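Side-chain contacts in ESSB (Geobacillus thermodenitrificans, PDB 2YNQ), which is an integral membrane component of the type VII (Ess) secretion system, represented here by its extracellular domain: residues 17-22 against 44-49; 6-11 against 32-37; 39-44 against 76-81. All coordinates share one frame; numbering follows the deposited sequence. Where two conformers were deposited one is given.

Contact 1 (17-22 against 44-49); sequences ELFLQN and QYELAS. With NA (sodium ion), chain G.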
# COMPACT_ATOMS: atom_id res chain seq x y z
N GLU D 17 10.10 15.10 19.02
CA GLU D 17 11.30 15.59 18.37
C GLU D 17 11.49 15.01 16.96
O GLU D 17 11.96 15.70 16.05
CB GLU D 17 12.53 15.33 19.25
CG GLU D 17 13.86 15.64 18.59
CD GLU D 17 15.06 15.61 19.55
OE1 GLU D 17 14.86 15.50 20.79
OE2 GLU D 17 16.20 15.72 19.07
N LEU D 18 11.14 13.75 16.78
CA LEU D 18 11.32 13.08 15.48
C LEU D 18 10.21 13.50 14.52
O LEU D 18 10.48 13.78 13.36
CB LEU D 18 11.39 11.57 15.64
CG LEU D 18 12.57 11.05 16.46
CD1 LEU D 18 12.19 9.69 16.99
CD2 LEU D 18 13.89 11.00 15.66
N PHE D 19 8.99 13.59 15.04
CA PHE D 19 7.86 13.99 14.22
C PHE D 19 7.99 15.38 13.64
O PHE D 19 7.70 15.60 12.44
CB PHE D 19 6.55 13.87 14.98
CG PHE D 19 5.37 14.18 14.13
CD1 PHE D 19 4.91 13.25 13.18
CD2 PHE D 19 4.71 15.41 14.26
CE1 PHE D 19 3.83 13.53 12.38
CE2 PHE D 19 3.63 15.71 13.44
CZ PHE D 19 3.18 14.77 12.51
N LEU D 20 8.41 16.33 14.48
CA LEU D 20 8.59 17.71 14.06
C LEU D 20 9.62 17.86 12.94
O LEU D 20 9.69 18.90 12.29
CB LEU D 20 8.96 18.58 15.26
CG LEU D 20 7.78 18.83 16.19
CD1 LEU D 20 8.20 19.70 17.35
CD2 LEU D 20 6.66 19.48 15.42
N GLN D 21 10.39 16.78 12.72
CA GLN D 21 11.40 16.64 11.68
C GLN D 21 10.98 15.71 10.55
O GLN D 21 11.81 15.37 9.69
CB GLN D 21 12.62 15.95 12.27
CG GLN D 21 13.61 16.83 12.87
CD GLN D 21 14.72 16.04 13.50
OE1 GLN D 21 15.78 15.84 12.89
NE2 GLN D 21 14.50 15.58 14.73
N ASN D 22 9.73 15.22 10.61
CA ASN D 22 9.19 14.28 9.60
C ASN D 22 9.87 12.92 9.61
O ASN D 22 9.95 12.26 8.59
CB ASN D 22 9.31 14.88 8.21
CG ASN D 22 8.87 16.32 8.15
OD1 ASN D 22 7.74 16.65 8.52
ND2 ASN D 22 9.76 17.20 7.65
N GLN D 44 -1.16 10.39 19.75
CA GLN D 44 -1.95 9.67 18.77
C GLN D 44 -1.85 10.31 17.38
O GLN D 44 -1.73 9.61 16.37
CB GLN D 44 -3.42 9.58 19.22
CG GLN D 44 -3.66 8.71 20.44
CD GLN D 44 -5.10 8.82 20.93
OE1 GLN D 44 -5.74 9.86 20.74
NE2 GLN D 44 -5.61 7.77 21.56
N TYR D 45 -1.87 11.65 17.34
CA TYR D 45 -1.77 12.42 16.10
C TYR D 45 -0.45 12.16 15.39
O TYR D 45 -0.42 11.92 14.18
CB TYR D 45 -1.92 13.92 16.37
CG TYR D 45 -1.56 14.80 15.18
CD1 TYR D 45 -2.38 14.83 14.06
CD2 TYR D 45 -0.40 15.58 15.17
CE1 TYR D 45 -2.05 15.61 12.95
CE2 TYR D 45 -0.05 16.37 14.07
CZ TYR D 45 -0.89 16.39 12.96
OH TYR D 45 -0.59 17.17 11.83
N GLU D 46 0.64 12.23 16.16
CA GLU D 46 1.98 12.01 15.64
C GLU D 46 2.11 10.61 15.04
O GLU D 46 2.62 10.46 13.92
CB GLU D 46 3.06 12.21 16.72
CG GLU D 46 3.22 13.67 17.20
CD GLU D 46 4.19 13.81 18.41
OE1 GLU D 46 4.94 12.87 18.74
OE2 GLU D 46 4.20 14.90 19.03
N LEU D 47 1.67 9.60 15.80
CA LEU D 47 1.79 8.20 15.39
C LEU D 47 0.93 7.91 14.16
O LEU D 47 1.40 7.37 13.16
CB LEU D 47 1.41 7.27 16.55
CG LEU D 47 1.73 5.78 16.37
CD1 LEU D 47 3.19 5.56 15.89
CD2 LEU D 47 1.44 4.98 17.66
N ALA D 48 -0.33 8.34 14.23
CA ALA D 48 -1.27 8.09 13.18
C ALA D 48 -0.82 8.79 11.92
O ALA D 48 -0.88 8.20 10.84
CB ALA D 48 -2.67 8.51 13.59
N SER D 49 -0.33 10.02 12.05
CA SER D 49 0.16 10.72 10.86
C SER D 49 1.31 9.94 10.32
O SER D 49 1.40 9.75 9.11
CB SER D 49 0.61 12.17 11.12
OG SER D 49 -0.44 12.92 11.70
NA NA G . 13.78 15.57 8.10
O HOH W 1 15.42 16.10 9.87
O HOH W 2 13.40 18.21 8.50
O HOH W 3 15.76 15.95 6.78
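F19 crosses from the end of helix 7-19 to helix 41-53, where E46, S49 and Y45 receive its ring. Its CG lies anti to the backbone N (chi1 -176°), which aims the phenyl at the other helix. CB starts the contact beside the E46 side chain, 4.0 Å from E46 CG. Next, F19 CG and CD2 run under the E46 methylene, with CD2 3.7 Å from E46 CG. The same face takes a CH-pi contact, E46 CA standing 4.1 Å from the centroid of the F19 ring. CE1 meets E46 O and, at 3.7 Å, S49 CB. At the far end CE2 and CZ reach Y45 CE2, the two rings set obliquely with planes 74° apart. Cut back to an alanine, F19 would probably no longer cover E46 CG and S49 CB, and a gap would open between the two helices. The ring sits at the end of helix 7-19, which closes in a Schellman motif, with N22 at positive phi and its N bonded to F19 O at 2.8 Å. Both carboxylate oxygens of E46 turn back to helix 7-19, bonding S15 and T16. S49 OG donates to Y45 O over 2.7 Å. It comes from the opposite face of the Y45 carbonyl plane to S49 N. Beyond the helix end Q21 O binds a sodium ion at 2.5 Å, with three waters and Q136 of the second subunit.

Contact 2 (6-11 against 32-37); sequences QPKQEA and EDYAPE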
# COMPACT_ATOMS: atom_id res chain seq x y z
N GLN D 6 10.54 7.21 34.13
CA GLN D 6 9.38 7.64 33.37
C GLN D 6 9.63 7.39 31.86
O GLN D 6 9.70 8.33 31.08
CB GLN D 6 9.05 9.12 33.67
CG GLN D 6 8.63 9.45 35.15
CD GLN D 6 7.12 9.22 35.42
OE1 GLN D 6 6.44 10.10 35.96
NE2 GLN D 6 6.59 8.06 35.03
N PRO D 7 9.79 6.10 31.47
CA PRO D 7 10.12 5.80 30.06
C PRO D 7 9.08 6.26 29.04
O PRO D 7 9.43 6.65 27.93
CB PRO D 7 10.25 4.27 30.04
CG PRO D 7 9.47 3.81 31.22
CD PRO D 7 9.67 4.86 32.27
N LYS D 8 7.81 6.23 29.43
CA LYS D 8 6.71 6.69 28.59
C LYS D 8 6.85 8.19 28.31
O LYS D 8 6.93 8.62 27.15
CB LYS D 8 5.39 6.40 29.28
CG LYS D 8 4.19 7.05 28.65
CD LYS D 8 3.34 5.99 27.96
CE LYS D 8 1.90 6.11 28.42
NZ LYS D 8 1.27 4.78 28.54
N GLN D 9 6.88 8.96 29.40
CA GLN D 9 7.11 10.41 29.39
C GLN D 9 8.20 10.79 28.39
O GLN D 9 8.02 11.68 27.56
CB GLN D 9 7.47 10.87 30.82
CG GLN D 9 7.75 12.35 31.03
CD GLN D 9 7.96 12.72 32.53
OE1 GLN D 9 7.05 12.57 33.36
NE2 GLN D 9 9.16 13.20 32.86
N GLU D 10 9.31 10.07 28.45
CA GLU D 10 10.48 10.30 27.60
C GLU D 10 10.27 9.95 26.11
O GLU D 10 10.73 10.68 25.22
CB GLU D 10 11.71 9.56 28.14
CG GLU D 10 12.21 10.08 29.50
CD GLU D 10 13.37 9.26 30.08
OE1 GLU D 10 13.56 8.07 29.69
OE2 GLU D 10 14.10 9.79 30.95
N ALA D 11 9.57 8.84 25.84
CA ALA D 11 9.29 8.41 24.47
C ALA D 11 8.39 9.40 23.73
O ALA D 11 8.58 9.63 22.54
CB ALA D 11 8.65 7.01 24.46
N GLU D 32 6.49 1.85 19.37
CA GLU D 32 5.96 0.53 19.04
C GLU D 32 5.52 -0.32 20.24
O GLU D 32 4.57 -1.08 20.13
CB GLU D 32 6.93 -0.23 18.14
CG GLU D 32 8.18 -0.69 18.85
CD GLU D 32 9.28 -1.18 17.90
OE1 GLU D 32 9.00 -1.30 16.67
OE2 GLU D 32 10.41 -1.42 18.39
N ASP D 33 6.19 -0.18 21.39
CA ASP D 33 5.82 -0.97 22.56
C ASP D 33 4.67 -0.39 23.37
O ASP D 33 4.34 -0.90 24.44
CB ASP D 33 7.02 -1.16 23.48
CG ASP D 33 8.13 -1.96 22.83
OD1 ASP D 33 7.83 -2.85 22.00
OD2 ASP D 33 9.32 -1.70 23.15
N TYR D 34 4.07 0.68 22.85
CA TYR D 34 3.08 1.44 23.61
C TYR D 34 1.67 1.29 23.03
O TYR D 34 1.50 1.26 21.80
CB TYR D 34 3.48 2.92 23.67
CG TYR D 34 4.79 3.17 24.41
CD1 TYR D 34 4.83 3.09 25.80
CD2 TYR D 34 5.97 3.46 23.73
CE1 TYR D 34 6.02 3.30 26.48
CE2 TYR D 34 7.16 3.66 24.40
CZ TYR D 34 7.17 3.58 25.78
OH TYR D 34 8.32 3.79 26.48
N ALA D 35 0.68 1.24 23.92
CA ALA D 35 -0.72 1.10 23.56
C ALA D 35 -1.25 2.44 23.10
O ALA D 35 -1.17 3.41 23.83
CB ALA D 35 -1.54 0.60 24.73
N PRO D 36 -1.80 2.49 21.88
CA PRO D 36 -2.27 3.75 21.31
C PRO D 36 -3.47 4.34 22.03
O PRO D 36 -3.63 5.56 22.03
CB PRO D 36 -2.64 3.35 19.86
CG PRO D 36 -2.86 1.91 19.90
CD PRO D 36 -1.94 1.36 20.94
N GLU D 37 -4.30 3.50 22.64
CA GLU D 37 -5.53 3.95 23.28
C GLU D 37 -5.23 4.84 24.50
O GLU D 37 -6.04 5.68 24.87
CB GLU D 37 -6.43 2.75 23.66
CG GLU D 37 -6.78 1.78 22.51
CD GLU D 37 -5.63 0.82 22.13
OE1 GLU D 37 -4.70 0.60 22.94
OE2 GLU D 37 -5.63 0.27 21.01
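P7 O, in the first turn of helix 7-19, accepts the A11 backbone N at 3.0 Å and also has the Y34 hydroxyl oxygen OH beside it, at 3.4 Å. Y34 is the one residue of 32-37 that reaches the helix in earnest, and its ring lies against P7, K8 and A11. Its CG stands anti to the carbonyl carbon (chi1 -64°), and from there the phenol extends across to the helix. A11 CB comes up obliquely to the ring, 3.7 Å from Y34 CE2, and the same methyl lies 3.8 Å from Y34 OH. K8 CD comes to the same side of the ring but farther along it, 3.9 Å from Y34 CD1, as the two side chains run past each other in opposite directions. The lysine chain is bent at several bonds and a second conformer was deposited, so the K8 CD contact holds for this conformer and is less certain than that of A11. The hydroxyl also touches P7 CB, 4.1 Å from Y34 OH. In the all-helical extracellular domain of EssB, this brings the loop between helices 24-31 and 41-53 against the start of the first helix, which opens with Q6 at the N-cap position. The loop has other ties: Y34 O takes a bond from R86, and P36 packs on L79, I82 and Y83 of helix 75-85. Beside the ring, the Y34 side chain touches M39, while K8 rests on D38.

Contact 3 (39-44 against 76-81); sequences MPYVIQ and QYMLYW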
# COMPACT_ATOMS: atom_id res chain seq x y z
N MET D 39 -2.50 6.88 24.73
CA MET D 39 -1.66 8.00 24.37
C MET D 39 -2.40 9.32 24.45
O MET D 39 -3.60 9.38 24.17
CB MET D 39 -1.15 7.79 22.95
CG MET D 39 0.02 6.86 22.86
SD MET D 39 0.41 6.44 21.16
CE MET D 39 1.67 5.19 21.45
N PRO D 40 -1.71 10.40 24.83
CA PRO D 40 -2.33 11.71 24.67
C PRO D 40 -2.66 11.96 23.20
O PRO D 40 -1.98 11.47 22.28
CB PRO D 40 -1.23 12.66 25.14
CG PRO D 40 -0.42 11.83 26.09
CD PRO D 40 -0.37 10.51 25.43
N TYR D 41 -3.71 12.73 22.99
CA TYR D 41 -4.25 13.00 21.66
C TYR D 41 -3.19 13.52 20.68
O TYR D 41 -3.11 13.06 19.54
CB TYR D 41 -5.46 13.93 21.81
CG TYR D 41 -6.11 14.36 20.52
CD1 TYR D 41 -6.86 13.46 19.76
CD2 TYR D 41 -5.97 15.66 20.05
CE1 TYR D 41 -7.46 13.85 18.58
CE2 TYR D 41 -6.57 16.06 18.87
CZ TYR D 41 -7.31 15.16 18.14
OH TYR D 41 -7.90 15.56 16.96
N VAL D 42 -2.32 14.42 21.12
CA VAL D 42 -1.25 14.90 20.24
C VAL D 42 -0.31 13.76 19.84
O VAL D 42 0.23 13.76 18.73
CB VAL D 42 -0.48 16.12 20.87
CG1 VAL D 42 0.23 15.74 22.18
CG2 VAL D 42 0.50 16.75 19.86
N ILE D 43 -0.10 12.79 20.73
CA ILE D 43 0.81 11.68 20.44
C ILE D 43 0.11 10.68 19.49
O ILE D 43 0.71 10.22 18.52
CB ILE D 43 1.35 11.00 21.73
CG1 ILE D 43 2.03 12.01 22.68
CG2 ILE D 43 2.23 9.81 21.40
CD1 ILE D 43 3.21 12.82 22.10
N GLN D 44 -1.16 10.39 19.75
CA GLN D 44 -1.95 9.67 18.77
C GLN D 44 -1.85 10.31 17.38
O GLN D 44 -1.73 9.61 16.37
CB GLN D 44 -3.42 9.58 19.22
CG GLN D 44 -3.66 8.71 20.44
CD GLN D 44 -5.10 8.82 20.93
OE1 GLN D 44 -5.74 9.86 20.74
NE2 GLN D 44 -5.61 7.77 21.56
N GLN D 76 -10.96 7.95 16.83
CA GLN D 76 -11.22 6.67 16.16
C GLN D 76 -10.49 6.51 14.83
O GLN D 76 -9.95 5.44 14.54
CB GLN D 76 -12.71 6.47 15.95
CG GLN D 76 -13.47 6.19 17.23
CD GLN D 76 -14.97 6.27 16.99
OE1 GLN D 76 -15.73 5.40 17.43
NE2 GLN D 76 -15.40 7.32 16.27
N TYR D 77 -10.45 7.59 14.05
CA TYR D 77 -9.71 7.61 12.80
C TYR D 77 -8.22 7.44 13.01
O TYR D 77 -7.56 6.75 12.22
CB TYR D 77 -10.01 8.87 12.00
CG TYR D 77 -11.35 8.81 11.29
CD1 TYR D 77 -11.46 8.20 10.03
CD2 TYR D 77 -12.51 9.35 11.88
CE1 TYR D 77 -12.69 8.13 9.38
CE2 TYR D 77 -13.75 9.28 11.21
CZ TYR D 77 -13.82 8.67 9.97
OH TYR D 77 -15.01 8.59 9.28
N MET D 78 -7.70 8.05 14.07
CA MET D 78 -6.31 7.88 14.41
C MET D 78 -6.02 6.45 14.80
O MET D 78 -5.05 5.86 14.34
CB MET D 78 -5.92 8.84 15.54
CG MET D 78 -5.95 10.31 15.08
SD MET D 78 -5.47 11.45 16.39
CE MET D 78 -5.88 13.02 15.63
N LEU D 79 -6.90 5.87 15.62
CA LEU D 79 -6.74 4.48 16.05
C LEU D 79 -6.83 3.54 14.87
O LEU D 79 -6.03 2.60 14.76
CB LEU D 79 -7.76 4.12 17.13
CG LEU D 79 -7.53 4.82 18.47
CD1 LEU D 79 -8.70 4.57 19.48
CD2 LEU D 79 -6.17 4.43 19.06
N TYR D 80 -7.77 3.79 13.96
CA TYR D 80 -7.89 3.00 12.74
C TYR D 80 -6.54 2.92 12.02
O TYR D 80 -6.05 1.82 11.73
CB TYR D 80 -8.93 3.59 11.81
CG TYR D 80 -8.95 2.89 10.47
CD1 TYR D 80 -9.76 1.78 10.27
CD2 TYR D 80 -8.15 3.32 9.41
CE1 TYR D 80 -9.78 1.12 9.04
CE2 TYR D 80 -8.17 2.67 8.17
CZ TYR D 80 -8.99 1.56 8.00
OH TYR D 80 -9.04 0.87 6.80
N TRP D 81 -5.94 4.07 11.73
CA TRP D 81 -4.71 4.09 10.95
C TRP D 81 -3.52 3.50 11.70
O TRP D 81 -2.64 2.89 11.09
CB TRP D 81 -4.42 5.49 10.40
CG TRP D 81 -5.36 5.79 9.26
CD1 TRP D 81 -6.42 6.66 9.27
CD2 TRP D 81 -5.36 5.16 7.97
NE1 TRP D 81 -7.07 6.62 8.05
CE2 TRP D 81 -6.43 5.72 7.23
CE3 TRP D 81 -4.55 4.19 7.36
CZ2 TRP D 81 -6.72 5.33 5.91
CZ3 TRP D 81 -4.84 3.80 6.05
CH2 TRP D 81 -5.91 4.37 5.34
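M78, Q44 and Y41 carry most of the surface buried here, M78 the largest share. The M78 chain is extended beyond CG, with CG anti to the carbonyl carbon (chi1 -68°), and this stretches the thioether from helix 75-85 over to helix 41-53. Its terminal methyl ends at the outer end of the Y41 phenol: CE is 3.4 Å from Y41 CE1 and 3.5 Å from Y41 OH. The sulfur follows at an angle, SD 4.6 Å from the centroid of the Y41 ring and 43° off the ring normal, an oblique Met-aromatic contact. The two side chains cross at about a right angle. Behind the methyl, the same sulfur lies against the start of the Q44 side chain, SD being 4.0 Å from Q44 CB. Q44 continues past this point toward L79, where its NE2 comes 4.2 Å from L79 CD2. Its NE2 has polar partners in this buried place, donating to P36 O and to E75 OE2. Y41 is likewise held at its tip, OH bonding T73 O, which probably helps to keep the ring where M78 meets it. Y41 opens helix 41-53, with P40 in the N-cap position and P40 O accepting Q44 N at 2.9 Å. The contact lies inside the all-helical domain: M39, P40 and I43 face Y12 of helix 7-19, M78 also packs on Y45 and A48, helices 89-99 and 102-118 both touch Y77 and Y80, and helix 102-118 also touches W81.

Contact 3 is the buried one, its centre about 11 Å from that of the chain, whereas contacts 1 and 2 lie farther out and are partly buried. Contacts 1 and 2 hold the two ends of helix 7-19, the first against helix 41-53 and the second against the loop leading to it; contact 3 joins helix 41-53 to helix 75-85. None has a clear hydrogen bond across its segments, and each rests on an aromatic ring: a phenyl under a glutamate, a tyrosine among aliphatic groups, a tyrosine against methionine. Q44, shared by 44-49 and 39-44, links contacts 1 and 3 to contact 2 through a probable hydrogen bond to P36 O, 3.0 Å from Q44 NE2.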